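Local coordinates for protein probable Ni/Fe-hydrogenase 1 B-type cytochrome subunit (Escherichia coli K-12, PDB 6G94) that probably serves as the membrane-bound b-type cytochrome of a nickel-iron hydrogenase, binding heme and carrying electrons in the inner membrane, at residues H22-L27 / T71-M76. Numbering follows the deposited sequence.
Sequences HWLTVL and TVVLLM
Val73 projects between Leu24 and Thr25, and its two methyls divide the work in this pairing of helices 20-40 and 55-83, both predicted to be transmembrane, in the heme-binding bundle of a HupC/HyaC/HydC-family cytochrome. Val73 CG2 meets Leu24 CD2 at 3.7 Å, an apolar contact in which the two side chains run at about a right angle to each other. The other methyl, Val73 CG1, lies 3.5 Å from Thr25 OG1 and presents carbon to a hydroxyl oxygen, so no hydrogen bond links the segments here. That oxygen instead makes a weak hydrogen bond to Trp21 O, one turn back on its own helix. The torsion of Thr25 is consistent with this: at chi1 -42°, OG1 sits beside the backbone N and opposite the carbonyl carbon. Leu24, with CG swung away from its backbone N (chi1 -154°), brings CD2 to the valine.

The backbones approach to 7.0 Å between Thr25 CA and Val73 CA, and the interface is small, burying 139 Å² summed over both segments. Trp21 also packs on Val73, while Phe70 and Arg77 of helix 55-83 touch Thr25. The heme lies about 8 Å from the Thr25 side chain and is touched by Thr71, whose OG1 is hydrogen-bonded to Gly67 O.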
loop_
_atom_site.group_PDB
_atom_site.type_symbol
_atom_site.label_atom_id
_atom_site.label_comp_id
_atom_site.label_asym_id
_atom_site.label_seq_id
_atom_site.Cartn_x
_atom_site.Cartn_y
_atom_site.Cartn_z
ATOM N N HIS I 22 44.247 -31.837 0.847
ATOM C CA HIS I 22 43.292 -32.535 -0.021
ATOM C C HIS I 22 41.927 -32.242 0.558
ATOM O O HIS I 22 40.984 -31.967 -0.175
ATOM C CB HIS I 22 43.559 -34.065 -0.088
ATOM C CG HIS I 22 42.392 -34.892 -0.578
ATOM N ND1 HIS I 22 42.124 -35.111 -1.917
ATOM C CD2 HIS I 22 41.424 -35.552 0.102
ATOM C CE1 HIS I 22 41.038 -35.853 -2.039
ATOM N NE2 HIS I 22 40.596 -36.138 -0.828
ATOM N N TRP I 23 41.837 -32.313 1.883
ATOM C CA TRP I 23 40.582 -32.073 2.586
ATOM C C TRP I 23 40.250 -30.625 2.517
ATOM O O TRP I 23 39.106 -30.242 2.677
ATOM C CB TRP I 23 40.652 -32.516 4.047
ATOM C CG TRP I 23 40.677 -33.976 4.185
ATOM C CD1 TRP I 23 41.613 -34.706 4.836
ATOM C CD2 TRP I 23 39.731 -34.917 3.632
ATOM N NE1 TRP I 23 41.318 -36.044 4.740
ATOM C CE2 TRP I 23 40.169 -36.207 4.002
ATOM C CE3 TRP I 23 38.552 -34.793 2.864
ATOM C CZ2 TRP I 23 39.472 -37.385 3.624
ATOM C CZ3 TRP I 23 37.859 -35.961 2.488
ATOM C CH2 TRP I 23 38.325 -37.235 2.869
ATOM N N LEU I 24 41.270 -29.823 2.275
ATOM C CA LEU I 24 41.058 -28.420 2.048
ATOM C C LEU I 24 40.336 -28.227 0.707
ATOM O O LEU I 24 39.201 -27.768 0.673
ATOM C CB LEU I 24 42.386 -27.671 2.108
ATOM C CG LEU I 24 42.213 -26.203 2.495
ATOM C CD1 LEU I 24 41.347 -26.039 3.736
ATOM C CD2 LEU I 24 43.568 -25.565 2.683
ATOM N N THR I 25 41.010 -28.593 -0.378
ATOM C CA THR I 25 40.451 -28.622 -1.725
ATOM C C THR I 25 39.010 -29.135 -1.797
ATOM O O THR I 25 38.181 -28.575 -2.499
ATOM C CB THR I 25 41.308 -29.514 -2.621
ATOM O OG1 THR I 25 42.678 -29.258 -2.345
ATOM C CG2 THR I 25 41.077 -29.199 -4.040
ATOM N N VAL I 26 38.716 -30.193 -1.059
ATOM C CA VAL I 26 37.359 -30.733 -0.988
ATOM C C VAL I 26 36.449 -29.715 -0.320
ATOM O O VAL I 26 35.347 -29.482 -0.777
ATOM C CB VAL I 26 37.326 -32.081 -0.237
ATOM C CG1 VAL I 26 35.897 -32.519 0.069
ATOM C CG2 VAL I 26 38.056 -33.137 -1.046
ATOM N N LEU I 27 36.928 -29.106 0.751
ATOM C CA LEU I 27 36.172 -28.103 1.460
ATOM C C LEU I 27 35.940 -26.922 0.530
ATOM O O LEU I 27 34.847 -26.428 0.449
ATOM C CB LEU I 27 36.919 -27.692 2.731
ATOM C CG LEU I 27 36.267 -26.734 3.717
ATOM C CD1 LEU I 27 35.030 -27.388 4.297
ATOM C CD2 LEU I 27 37.259 -26.406 4.804
ATOM N N THR I 71 42.618 -21.924 -5.406
ATOM C CA THR I 71 43.616 -21.684 -6.456
ATOM C C THR I 71 45.046 -21.896 -5.960
ATOM O O THR I 71 45.858 -22.524 -6.636
ATOM C CB THR I 71 43.493 -20.265 -7.050
ATOM O OG1 THR I 71 42.196 -20.114 -7.623
ATOM C CG2 THR I 71 44.503 -20.039 -8.146
ATOM N N VAL I 72 45.347 -21.346 -4.788
ATOM C CA VAL I 72 46.668 -21.465 -4.176
ATOM C C VAL I 72 47.005 -22.939 -3.914
ATOM O O VAL I 72 48.024 -23.455 -4.397
ATOM C CB VAL I 72 46.763 -20.604 -2.889
ATOM C CG1 VAL I 72 47.869 -21.093 -1.971
ATOM C CG2 VAL I 72 47.008 -19.145 -3.253
ATOM N N VAL I 73 46.132 -23.613 -3.168
ATOM C CA VAL I 73 46.330 -25.008 -2.821
ATOM C C VAL I 73 46.487 -25.868 -4.066
ATOM O O VAL I 73 47.431 -26.630 -4.150
ATOM C CB VAL I 73 45.207 -25.533 -1.902
ATOM C CG1 VAL I 73 45.344 -27.030 -1.660
ATOM C CG2 VAL I 73 45.238 -24.798 -0.573
ATOM N N LEU I 74 45.568 -25.734 -5.024
ATOM C CA LEU I 74 45.606 -26.474 -6.287
ATOM C C LEU I 74 46.938 -26.325 -7.015
ATOM O O LEU I 74 47.470 -27.312 -7.511
ATOM C CB LEU I 74 44.460 -26.014 -7.193
ATOM C CG LEU I 74 43.974 -26.738 -8.461
ATOM C CD1 LEU I 74 44.670 -26.198 -9.709
ATOM C CD2 LEU I 74 44.101 -28.249 -8.325
ATOM N N LEU I 75 47.471 -25.114 -7.082
ATOM C CA LEU I 75 48.689 -24.866 -7.832
ATOM C C LEU I 75 49.931 -25.346 -7.172
ATOM O O LEU I 75 50.846 -25.744 -7.860
ATOM C CB LEU I 75 48.853 -23.398 -8.190
ATOM C CG LEU I 75 47.957 -22.957 -9.337
ATOM C CD1 LEU I 75 47.624 -21.484 -9.164
ATOM C CD2 LEU I 75 48.611 -23.237 -10.688
ATOM N N MET I 76 49.984 -25.302 -5.852
ATOM C CA MET I 76 51.120 -25.899 -5.162
ATOM C C MET I 76 51.021 -27.445 -5.268
ATOM O O MET I 76 51.989 -28.116 -5.594
ATOM C CB MET I 76 51.267 -25.349 -3.729
ATOM C CG MET I 76 50.152 -25.726 -2.759
ATOM S SD MET I 76 50.507 -25.479 -0.996
ATOM C CE MET I 76 50.160 -27.099 -0.304
#